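Local coordinates for protein methylocystis parvus OBBP MbnE (Methylocystis parvus OBBP, PDB 5ICQ) that probably binds the copper-chelating peptide methanobactin in the periplasm, as a solute-binding protein serving its uptake into the cell, at residues F348-V351 against N352-Y356; R512-S515 against A516-N519; K48-D51 against H52-Y55. All coordinates share one frame; numbering follows the deposited sequence.

Along the chain the order is interaction 3, then interaction 1, then interaction 2, each a short continuous piece of backbone. Interaction 3 sits in the loop joining a strand of the antiparallel sheet, 38-39, to one of the four-stranded mixed sheet, 65-71. Interactions 1 and 2 belong to the part of the fold built round the eight-stranded mixed sheet: one on helix 348-355, the other where helix 508-513 runs out into the following loop. Their centres are about 33 Å apart, while the centre of interaction 3 lies about 44 Å from that of interaction 1 and about 41 Å from that of interaction 2. None touches another: these are separate local contacts spread over a family 5 solute-binding protein.

Interaction 1. Residues F348-V351 against N352-Y356; sequences FEWV and NANYY
Trp350 and Asn354 stack with a clear tilt on one side of helix 348-355. The carboxamide of Asn354 is stacked over one face of the indole, the two planes 29° apart, and its ND2 comes within 3.2 Å of Trp350 NE1. Both nitrogens are donors, so this is packing and not a bond. Asn354 CB stands almost straight above the six-membered ring, 4.2 Å from the centroid of that Trp350 ring, as a CH-pi contact. One N-H of the amide goes to the tryptophan's own carbonyl: Asn354 ND2 donates to Trp350 O over 2.9 Å, with the oxygen in the amide plane. Asn354 N reaches Trp350 O from the opposite face of the carbonyl plane, at 3.0 Å, and the oxygen is gripped twice by one residue. With CG of Trp350 anti to the backbone N (chi1 -174°), the indole is laid where the asparagine can cover it.

These are the i to i+4 meetings of an alpha helix, whose Trp350 and Val351 also pack on Ala461 of helix 453-467. The backbone shows the same spacing, for instance Asn352 N to Phe348 O at 2.8 Å.

Asn352 also leans over the Phe348 ring, its amide 21° from the ring plane, with CB making a CH-pi contact over the face toward the rim. Phe348 CZ touches Asn352 CG at 3.4 Å; the amide oxygen OD1 is bonded to Tyr360 N. Tyr355 meets the indole steeply inclined, its CE2 3.8 Å from Trp350 CZ3. The Tyr356 ring brings CD2 to 3.6 Å from Val351 O, while its hydroxyl bonds Asp454.

Interaction 2. Residues R512-S515 against A516-N519; sequences RWSS and ATAN
Thr517 folds back on Ser514 through a pair of overlapping type I beta turns, 514-517 and 515-518, which redirect the chain just past helix 508-513 in this solute-binding fold. The side chain of Thr517 can be followed outward. Its CB lies 3.9 Å from Ser514 OG, a plain packing distance. From there CG2 runs beside the backbone N and meets the same serine oxygen, Thr517 CG2 to Ser514 OG being 3.7 Å. The other branch, OG1, is set between the backbone N and the carbonyl carbon (chi1 60°), which turns it in toward the preceding helix. There Thr517 OG1 stands 3.2 Å from Ser514 O and also within bonding reach of the carbonyl oxygens of Met511 and Arg510, so which of them takes its one proton is not settled.

Ser514 meets this side chain with its own hydroxyl, which is hydrogen-bonded to Arg510 O. Ser514 OG also receives a weak bond from Thr517 N at 3.4 Å, alongside the stronger turn bond from Thr517 N to Ser514 O at 3.1 Å. Ala516 CB packs against the hydroxyl too, 3.8 Å from Ser514 OG. On the next residue, Ser515 OG turns to Asp535 of helix 532-543. The second turn is closed by Ala518 N, which donates to Ser515 O over 3.2 Å from above the carbonyl plane, 71° out of it.

Interaction 3. Residues K48-D51 against H52-Y55; sequences KDFD and HFPY
His52 and Asp51 supply the polar part of this contact, a His-carboxylate hydrogen bond between neighbours in sequence. His52 ND1 donates to Asp51 OD2 over 2.7 Å and nearly straight, meeting the anti lone pair of the oxygen. The acceptor lies close to the imidazole plane, while the carboxylate itself stands almost square to it, the planes 86° apart. The other oxygen, OD1, forms a salt bridge with Arg255, so the aspartate is held at both oxygens. A leucine in place of His52 would probably leave Asp51 OD2 without its donor and the carboxylate tied down by Arg255 at one side.

The whole contact lies in an irregular loop between strand 38-39 and strand 65-71, with Phe53 packed on Ser103 of strand 100-103.

The aromatic contact is between Phe50 and Phe53. Their planes are only 25° apart, but the rings have slid past each other, centroids 5.7 Å apart, and barely overlap; Phe50 CE2 touches Phe53 CD1 at 3.7 Å. At its edge the Phe50 ring also meets a backbone carbonyl, CD2 lying 3.5 Å from His52 O, and Tyr111 packs edge-to-face with the same phenylalanine.

Interaction 1. Residues F348-V351 against N352-Y356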
ATOM      1  N   PHE A 348     -17.153 -14.577  10.376  1.00  8.93           N
ATOM      2  CA  PHE A 348     -17.168 -13.278   9.709  1.00 13.13           C
ATOM      3  C   PHE A 348     -18.586 -12.825   9.389  1.00 11.33           C
ATOM      4  O   PHE A 348     -18.900 -11.636   9.489  1.00 13.37           O
ATOM      5  CB  PHE A 348     -16.354 -13.311   8.415  1.00  9.22           C
ATOM      6  CG  PHE A 348     -16.616 -12.117   7.533  1.00 12.74           C
ATOM      7  CD1 PHE A 348     -16.250 -10.848   7.958  1.00 11.01           C
ATOM      8  CD2 PHE A 348     -17.253 -12.258   6.304  1.00 12.57           C
ATOM      9  CE1 PHE A 348     -16.510  -9.729   7.171  1.00 10.78           C
ATOM     10  CE2 PHE A 348     -17.507 -11.136   5.501  1.00 12.62           C
ATOM     11  CZ  PHE A 348     -17.134  -9.875   5.946  1.00  8.78           C
ATOM     12  N   GLU A 349     -19.443 -13.752   8.961  1.00 13.89           N
ATOM     13  CA  GLU A 349     -20.797 -13.378   8.569  1.00 16.52           C
ATOM     14  C   GLU A 349     -21.520 -12.660   9.705  1.00 17.04           C
ATOM     15  O   GLU A 349     -22.219 -11.663   9.478  1.00 14.55           O
ATOM     16  CB  GLU A 349     -21.559 -14.626   8.119  1.00 21.86           C
ATOM     17  CG  GLU A 349     -20.999 -15.285   6.830  1.00 27.59           C
ATOM     18  CD  GLU A 349     -19.567 -15.847   6.960  1.00 29.54           C
ATOM     19  OE1 GLU A 349     -18.749 -15.650   6.026  1.00 30.01           O
ATOM     20  OE2 GLU A 349     -19.252 -16.483   7.988  1.00 34.76           O
ATOM     21  N   TRP A 350     -21.318 -13.116  10.942  1.00 13.27           N
ATOM     22  CA  TRP A 350     -21.939 -12.455  12.086  1.00 15.34           C
ATOM     23  C   TRP A 350     -21.408 -11.032  12.272  1.00 15.06           C
ATOM     24  O   TRP A 350     -22.192 -10.098  12.487  1.00 13.69           O
ATOM     25  CB  TRP A 350     -21.729 -13.285  13.357  1.00 14.22           C
ATOM     26  CG  TRP A 350     -22.474 -12.730  14.543  1.00 15.56           C
ATOM     27  CD1 TRP A 350     -23.742 -13.050  14.940  1.00 22.68           C
ATOM     28  CD2 TRP A 350     -21.998 -11.748  15.473  1.00 17.35           C
ATOM     29  NE1 TRP A 350     -24.080 -12.337  16.067  1.00 20.65           N
ATOM     30  CE2 TRP A 350     -23.025 -11.532  16.417  1.00 19.89           C
ATOM     31  CE3 TRP A 350     -20.797 -11.045  15.612  1.00 14.61           C
ATOM     32  CZ2 TRP A 350     -22.889 -10.633  17.478  1.00 18.79           C
ATOM     33  CZ3 TRP A 350     -20.662 -10.148  16.661  1.00 13.65           C
ATOM     34  CH2 TRP A 350     -21.707  -9.951  17.585  1.00 21.16           C
ATOM     35  N   VAL A 351     -20.083 -10.830  12.213  1.00 10.87           N
ATOM     36  CA  VAL A 351     -19.595  -9.469  12.428  1.00  9.43           C
ATOM     37  C   VAL A 351     -20.012  -8.566  11.271  1.00 11.76           C
ATOM     38  O   VAL A 351     -20.371  -7.402  11.482  1.00 11.38           O
ATOM     39  CB  VAL A 351     -18.067  -9.409  12.672  1.00 17.41           C
ATOM     40  CG1 VAL A 351     -17.653 -10.271  13.873  1.00 17.38           C
ATOM     41  CG2 VAL A 351     -17.271  -9.748  11.446  1.00 24.16           C
ATOM     42  N   ASN A 352     -19.985  -9.084  10.038  1.00 13.77           N
ATOM     43  CA  ASN A 352     -20.357  -8.255   8.892  1.00 14.25           C
ATOM     44  C   ASN A 352     -21.790  -7.753   9.026  1.00 12.64           C
ATOM     45  O   ASN A 352     -22.074  -6.575   8.785  1.00 13.87           O
ATOM     46  CB  ASN A 352     -20.186  -9.053   7.598  1.00 13.48           C
ATOM     47  CG  ASN A 352     -20.095  -8.166   6.360  1.00 14.03           C
ATOM     48  OD1 ASN A 352     -19.637  -7.031   6.428  1.00 12.70           O
ATOM     49  ND2 ASN A 352     -20.518  -8.701   5.217  1.00 13.15           N
ATOM     50  N   ALA A 353     -22.699  -8.627   9.443  1.00 15.61           N
ATOM     51  CA  ALA A 353     -24.096  -8.230   9.581  1.00 19.51           C
ATOM     52  C   ALA A 353     -24.324  -7.350  10.804  1.00 23.56           C
ATOM     53  O   ALA A 353     -25.204  -6.483  10.784  1.00 22.11           O
ATOM     54  CB  ALA A 353     -24.988  -9.471   9.656  1.00 17.63           C
ATOM     55  N   ASN A 354     -23.549  -7.545  11.875  1.00 16.67           N
ATOM     56  CA  ASN A 354     -23.846  -6.844  13.120  1.00 16.48           C
ATOM     57  C   ASN A 354     -23.093  -5.534  13.280  1.00 18.25           C
ATOM     58  O   ASN A 354     -23.568  -4.648  14.001  1.00 20.19           O
ATOM     59  CB  ASN A 354     -23.553  -7.753  14.319  1.00 20.29           C
ATOM     60  CG  ASN A 354     -24.694  -8.712  14.605  1.00 20.33           C
ATOM     61  OD1 ASN A 354     -25.663  -8.354  15.273  1.00 29.84           O
ATOM     62  ND2 ASN A 354     -24.599  -9.926  14.075  1.00 18.87           N
ATOM     63  N   TYR A 355     -21.928  -5.375  12.656  1.00 14.17           N
ATOM     64  CA  TYR A 355     -21.188  -4.128  12.809  1.00  8.48           C
ATOM     65  C   TYR A 355     -21.032  -3.331  11.527  1.00 12.56           C
ATOM     66  O   TYR A 355     -20.858  -2.110  11.599  1.00 13.97           O
ATOM     67  CB  TYR A 355     -19.782  -4.388  13.377  1.00 13.14           C
ATOM     68  CG  TYR A 355     -19.790  -4.861  14.808  1.00 13.10           C
ATOM     69  CD1 TYR A 355     -20.259  -4.032  15.814  1.00 21.79           C
ATOM     70  CD2 TYR A 355     -19.324  -6.123  15.155  1.00 16.95           C
ATOM     71  CE1 TYR A 355     -20.278  -4.441  17.126  1.00 25.22           C
ATOM     72  CE2 TYR A 355     -19.331  -6.546  16.483  1.00 16.34           C
ATOM     73  CZ  TYR A 355     -19.813  -5.692  17.460  1.00 20.99           C
ATOM     74  OH  TYR A 355     -19.847  -6.064  18.787  1.00 18.33           O
ATOM     75  N   TYR A 356     -21.071  -3.967  10.360  1.00 12.76           N
ATOM     76  CA  TYR A 356     -20.614  -3.287   9.152  1.00 15.53           C
ATOM     77  C   TYR A 356     -21.687  -3.197   8.078  1.00 16.42           C
ATOM     78  O   TYR A 356     -21.360  -2.942   6.912  1.00 12.90           O
ATOM     79  CB  TYR A 356     -19.361  -3.972   8.606  1.00 11.07           C
ATOM     80  CG  TYR A 356     -18.264  -4.042   9.652  1.00 12.66           C
ATOM     81  CD1 TYR A 356     -17.732  -2.882  10.211  1.00 14.22           C
ATOM     82  CD2 TYR A 356     -17.769  -5.265  10.082  1.00 13.52           C
ATOM     83  CE1 TYR A 356     -16.726  -2.942  11.175  1.00 16.04           C
ATOM     84  CE2 TYR A 356     -16.767  -5.338  11.046  1.00 16.29           C
ATOM     85  CZ  TYR A 356     -16.252  -4.177  11.586  1.00 17.40           C
ATOM     86  OH  TYR A 356     -15.256  -4.264  12.535  1.00 19.18           O
TER

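Interaction 2. Residues R512-S515 against A516-N519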
ATOM      1  N   ARG A 512       8.277  -8.262   5.961  1.00  8.96           N
ATOM      2  CA  ARG A 512       7.066  -8.801   6.580  1.00  6.68           C
ATOM      3  C   ARG A 512       7.142 -10.296   6.877  1.00 10.20           C
ATOM      4  O   ARG A 512       6.433 -10.772   7.771  1.00  8.61           O
ATOM      5  CB  ARG A 512       5.865  -8.584   5.666  1.00  9.07           C
ATOM      6  CG  ARG A 512       5.574  -7.146   5.294  1.00 11.32           C
ATOM      7  CD  ARG A 512       4.583  -7.128   4.147  1.00 11.45           C
ATOM      8  NE  ARG A 512       4.210  -5.769   3.754  1.00 14.29           N
ATOM      9  CZ  ARG A 512       3.221  -5.485   2.908  1.00 19.89           C
ATOM     10  NH1 ARG A 512       2.498  -6.461   2.371  1.00 15.25           N
ATOM     11  NH2 ARG A 512       2.943  -4.222   2.606  1.00 21.06           N
ATOM     12  N   TRP A 513       7.918 -11.064   6.101  1.00  7.61           N
ATOM     13  CA  TRP A 513       7.783 -12.522   6.156  1.00  8.17           C
ATOM     14  C   TRP A 513       9.090 -13.310   6.174  1.00  9.08           C
ATOM     15  O   TRP A 513       9.020 -14.530   6.328  1.00 10.66           O
ATOM     16  CB  TRP A 513       6.928 -13.024   4.969  1.00 10.14           C
ATOM     17  CG  TRP A 513       5.497 -12.566   5.068  1.00  8.64           C
ATOM     18  CD1 TRP A 513       4.874 -11.610   4.309  1.00  6.63           C
ATOM     19  CD2 TRP A 513       4.519 -13.031   6.016  1.00  8.86           C
ATOM     20  NE1 TRP A 513       3.566 -11.453   4.734  1.00  9.72           N
ATOM     21  CE2 TRP A 513       3.326 -12.320   5.773  1.00  9.07           C
ATOM     22  CE3 TRP A 513       4.541 -13.986   7.040  1.00  7.73           C
ATOM     23  CZ2 TRP A 513       2.162 -12.534   6.524  1.00 13.86           C
ATOM     24  CZ3 TRP A 513       3.382 -14.203   7.783  1.00 10.94           C
ATOM     25  CH2 TRP A 513       2.213 -13.470   7.527  1.00 12.61           C
ATOM     26  N   SER A 514      10.261 -12.690   6.026  1.00 15.51           N
ATOM     27  CA  SER A 514      11.493 -13.467   5.926  1.00 12.64           C
ATOM     28  C   SER A 514      11.937 -13.977   7.293  1.00 11.93           C
ATOM     29  O   SER A 514      11.673 -13.359   8.331  1.00  9.68           O
ATOM     30  CB  SER A 514      12.624 -12.643   5.302  1.00 11.16           C
ATOM     31  OG  SER A 514      13.090 -11.682   6.231  1.00 19.37           O
ATOM     32  N   SER A 515      12.624 -15.126   7.277  1.00  8.29           N
ATOM     33  CA  SER A 515      13.209 -15.667   8.504  1.00  8.78           C
ATOM     34  C   SER A 515      14.130 -14.650   9.166  1.00 10.19           C
ATOM     35  O   SER A 515      14.216 -14.583  10.398  1.00 11.87           O
ATOM     36  CB  SER A 515      14.005 -16.935   8.188  1.00 11.84           C
ATOM     37  OG  SER A 515      13.177 -17.946   7.647  1.00 25.34           O
ATOM     38  N   ALA A 516      14.848 -13.871   8.352  1.00  8.38           N
ATOM     39  CA  ALA A 516      15.821 -12.911   8.879  1.00 10.48           C
ATOM     40  C   ALA A 516      15.169 -11.857   9.772  1.00 11.73           C
ATOM     41  O   ALA A 516      15.813 -11.350  10.698  1.00 12.62           O
ATOM     42  CB  ALA A 516      16.562 -12.233   7.726  1.00 18.25           C
ATOM     43  N   THR A 517      13.904 -11.516   9.527  1.00  9.52           N
ATOM     44  CA  THR A 517      13.241 -10.493  10.327  1.00  9.86           C
ATOM     45  C   THR A 517      12.289 -11.069  11.361  1.00  7.57           C
ATOM     46  O   THR A 517      11.667 -10.298  12.100  1.00 10.40           O
ATOM     47  CB  THR A 517      12.471  -9.517   9.437  1.00  7.91           C
ATOM     48  OG1 THR A 517      11.470 -10.219   8.685  1.00 10.31           O
ATOM     49  CG2 THR A 517      13.427  -8.788   8.486  1.00 12.06           C
ATOM     50  N   ALA A 518      12.162 -12.398  11.433  1.00  7.70           N
ATOM     51  CA  ALA A 518      11.193 -13.003  12.344  1.00  9.16           C
ATOM     52  C   ALA A 518      11.485 -12.680  13.809  1.00 11.50           C
ATOM     53  O   ALA A 518      10.565 -12.685  14.635  1.00 10.10           O
ATOM     54  CB  ALA A 518      11.165 -14.520  12.155  1.00  5.65           C
ATOM     55  N   ASN A 519      12.742 -12.424  14.159  1.00  9.76           N
ATOM     56  CA  ASN A 519      13.104 -12.160  15.552  1.00  8.77           C
ATOM     57  C   ASN A 519      13.926 -10.890  15.670  1.00 13.12           C
ATOM     58  O   ASN A 519      14.841 -10.781  16.495  1.00 14.47           O
ATOM     59  CB  ASN A 519      13.820 -13.361  16.159  1.00  9.45           C
ATOM     60  CG  ASN A 519      12.886 -14.530  16.324  1.00 15.71           C
ATOM     61  OD1 ASN A 519      12.104 -14.582  17.276  1.00 13.85           O
ATOM     62  ND2 ASN A 519      12.920 -15.457  15.377  1.00 10.92           N
TER

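Interaction 3. Residues K48-D51 against H52-Y55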
ATOM      1  N   LYS A  48       6.396   3.778 -27.600  1.00 20.36           N
ATOM      2  CA  LYS A  48       7.352   4.859 -27.384  1.00 29.75           C
ATOM      3  C   LYS A  48       6.735   6.226 -27.650  1.00 35.32           C
ATOM      4  O   LYS A  48       7.055   7.201 -26.960  1.00 34.29           O
ATOM      5  CB  LYS A  48       8.583   4.652 -28.272  1.00 39.32           C
ATOM      6  CG  LYS A  48       9.683   5.685 -28.049  1.00 52.21           C
ATOM      7  CD  LYS A  48      10.904   5.429 -28.925  1.00 56.35           C
ATOM      8  CE  LYS A  48      10.575   5.571 -30.403  1.00 59.28           C
ATOM      9  NZ  LYS A  48      11.803   5.659 -31.244  1.00 60.62           N
ATOM     10  N   ASP A  49       5.820   6.312 -28.616  1.00 28.63           N
ATOM     11  CA  ASP A  49       5.247   7.579 -29.050  1.00 28.15           C
ATOM     12  C   ASP A  49       3.843   7.815 -28.497  1.00 23.94           C
ATOM     13  O   ASP A  49       3.062   8.556 -29.106  1.00 22.26           O
ATOM     14  CB  ASP A  49       5.230   7.635 -30.577  1.00 37.17           C
ATOM     15  CG  ASP A  49       4.292   6.604 -31.187  1.00 50.80           C
ATOM     16  OD1 ASP A  49       3.974   5.601 -30.508  1.00 51.23           O
ATOM     17  OD2 ASP A  49       3.874   6.796 -32.348  1.00 57.25           O
ATOM     18  N   PHE A  50       3.499   7.203 -27.360  1.00 19.07           N
ATOM     19  CA  PHE A  50       2.176   7.423 -26.790  1.00 19.75           C
ATOM     20  C   PHE A  50       1.951   8.915 -26.542  1.00 17.94           C
ATOM     21  O   PHE A  50       2.883   9.669 -26.248  1.00 17.34           O
ATOM     22  CB  PHE A  50       2.000   6.631 -25.481  1.00 17.67           C
ATOM     23  CG  PHE A  50       2.726   7.228 -24.294  1.00 16.37           C
ATOM     24  CD1 PHE A  50       4.046   6.891 -24.027  1.00 15.78           C
ATOM     25  CD2 PHE A  50       2.077   8.119 -23.438  1.00 12.98           C
ATOM     26  CE1 PHE A  50       4.722   7.443 -22.937  1.00 16.81           C
ATOM     27  CE2 PHE A  50       2.748   8.668 -22.345  1.00 14.84           C
ATOM     28  CZ  PHE A  50       4.070   8.330 -22.102  1.00 16.69           C
ATOM     29  N   ASP A  51       0.697   9.338 -26.680  1.00 14.38           N
ATOM     30  CA  ASP A  51       0.343  10.745 -26.554  1.00 19.80           C
ATOM     31  C   ASP A  51       0.048  11.149 -25.117  1.00 15.92           C
ATOM     32  O   ASP A  51       0.369  12.270 -24.717  1.00 16.72           O
ATOM     33  CB  ASP A  51      -0.875  11.068 -27.421  1.00 19.66           C
ATOM     34  CG  ASP A  51      -1.282  12.526 -27.319  1.00 28.77           C
ATOM     35  OD1 ASP A  51      -0.594  13.371 -27.926  1.00 31.74           O
ATOM     36  OD2 ASP A  51      -2.269  12.828 -26.613  1.00 29.13           O
ATOM     37  N   HIS A  52      -0.586  10.270 -24.346  1.00 15.39           N
ATOM     38  CA  HIS A  52      -0.930  10.562 -22.959  1.00 13.39           C
ATOM     39  C   HIS A  52      -1.205   9.242 -22.262  1.00 15.27           C
ATOM     40  O   HIS A  52      -1.419   8.213 -22.913  1.00 14.11           O
ATOM     41  CB  HIS A  52      -2.152  11.486 -22.868  1.00 14.48           C
ATOM     42  CG  HIS A  52      -3.363  10.957 -23.582  1.00 18.71           C
ATOM     43  ND1 HIS A  52      -3.555  11.113 -24.941  1.00 18.70           N
ATOM     44  CD2 HIS A  52      -4.433  10.261 -23.128  1.00 17.66           C
ATOM     45  CE1 HIS A  52      -4.689  10.529 -25.292  1.00 22.81           C
ATOM     46  NE2 HIS A  52      -5.244  10.010 -24.211  1.00 22.03           N
ATOM     47  N   PHE A  53      -1.196   9.275 -20.932  1.00 15.37           N
ATOM     48  CA  PHE A  53      -1.580   8.087 -20.176  1.00 11.45           C
ATOM     49  C   PHE A  53      -3.060   7.793 -20.421  1.00 11.74           C
ATOM     50  O   PHE A  53      -3.867   8.719 -20.505  1.00 12.98           O
ATOM     51  CB  PHE A  53      -1.338   8.287 -18.677  1.00 11.70           C
ATOM     52  CG  PHE A  53       0.115   8.178 -18.257  1.00 10.67           C
ATOM     53  CD1 PHE A  53       1.104   7.808 -19.162  1.00 12.59           C
ATOM     54  CD2 PHE A  53       0.474   8.410 -16.936  1.00 11.51           C
ATOM     55  CE1 PHE A  53       2.438   7.694 -18.765  1.00 11.67           C
ATOM     56  CE2 PHE A  53       1.810   8.301 -16.526  1.00  9.72           C
ATOM     57  CZ  PHE A  53       2.783   7.935 -17.428  1.00  9.58           C
ATOM     58  N   PRO A  54      -3.455   6.520 -20.519  1.00 14.85           N
ATOM     59  CA  PRO A  54      -4.831   6.217 -20.955  1.00 20.93           C
ATOM     60  C   PRO A  54      -5.913   6.630 -19.963  1.00 18.57           C
ATOM     61  O   PRO A  54      -7.077   6.742 -20.370  1.00 18.97           O
ATOM     62  CB  PRO A  54      -4.813   4.695 -21.168  1.00 24.27           C
ATOM     63  CG  PRO A  54      -3.647   4.208 -20.388  1.00 28.03           C
ATOM     64  CD  PRO A  54      -2.625   5.311 -20.422  1.00 23.17           C
ATOM     65  N   TYR A  55      -5.581   6.877 -18.693  1.00 14.35           N
ATOM     66  CA  TYR A  55      -6.556   7.366 -17.724  1.00 16.05           C
ATOM     67  C   TYR A  55      -6.516   8.883 -17.559  1.00 20.02           C
ATOM     68  O   TYR A  55      -7.103   9.414 -16.609  1.00 17.19           O
ATOM     69  CB  TYR A  55      -6.357   6.689 -16.359  1.00 18.25           C
ATOM     70  CG  TYR A  55      -4.974   6.860 -15.757  1.00 16.54           C
ATOM     71  CD1 TYR A  55      -3.911   6.077 -16.190  1.00 11.98           C
ATOM     72  CD2 TYR A  55      -4.737   7.788 -14.745  1.00 12.27           C
ATOM     73  CE1 TYR A  55      -2.642   6.219 -15.644  1.00 10.07           C
ATOM     74  CE2 TYR A  55      -3.469   7.931 -14.190  1.00 14.88           C
ATOM     75  CZ  TYR A  55      -2.433   7.144 -14.653  1.00 10.88           C
ATOM     76  OH  TYR A  55      -1.172   7.271 -14.127  1.00 12.12           O
TER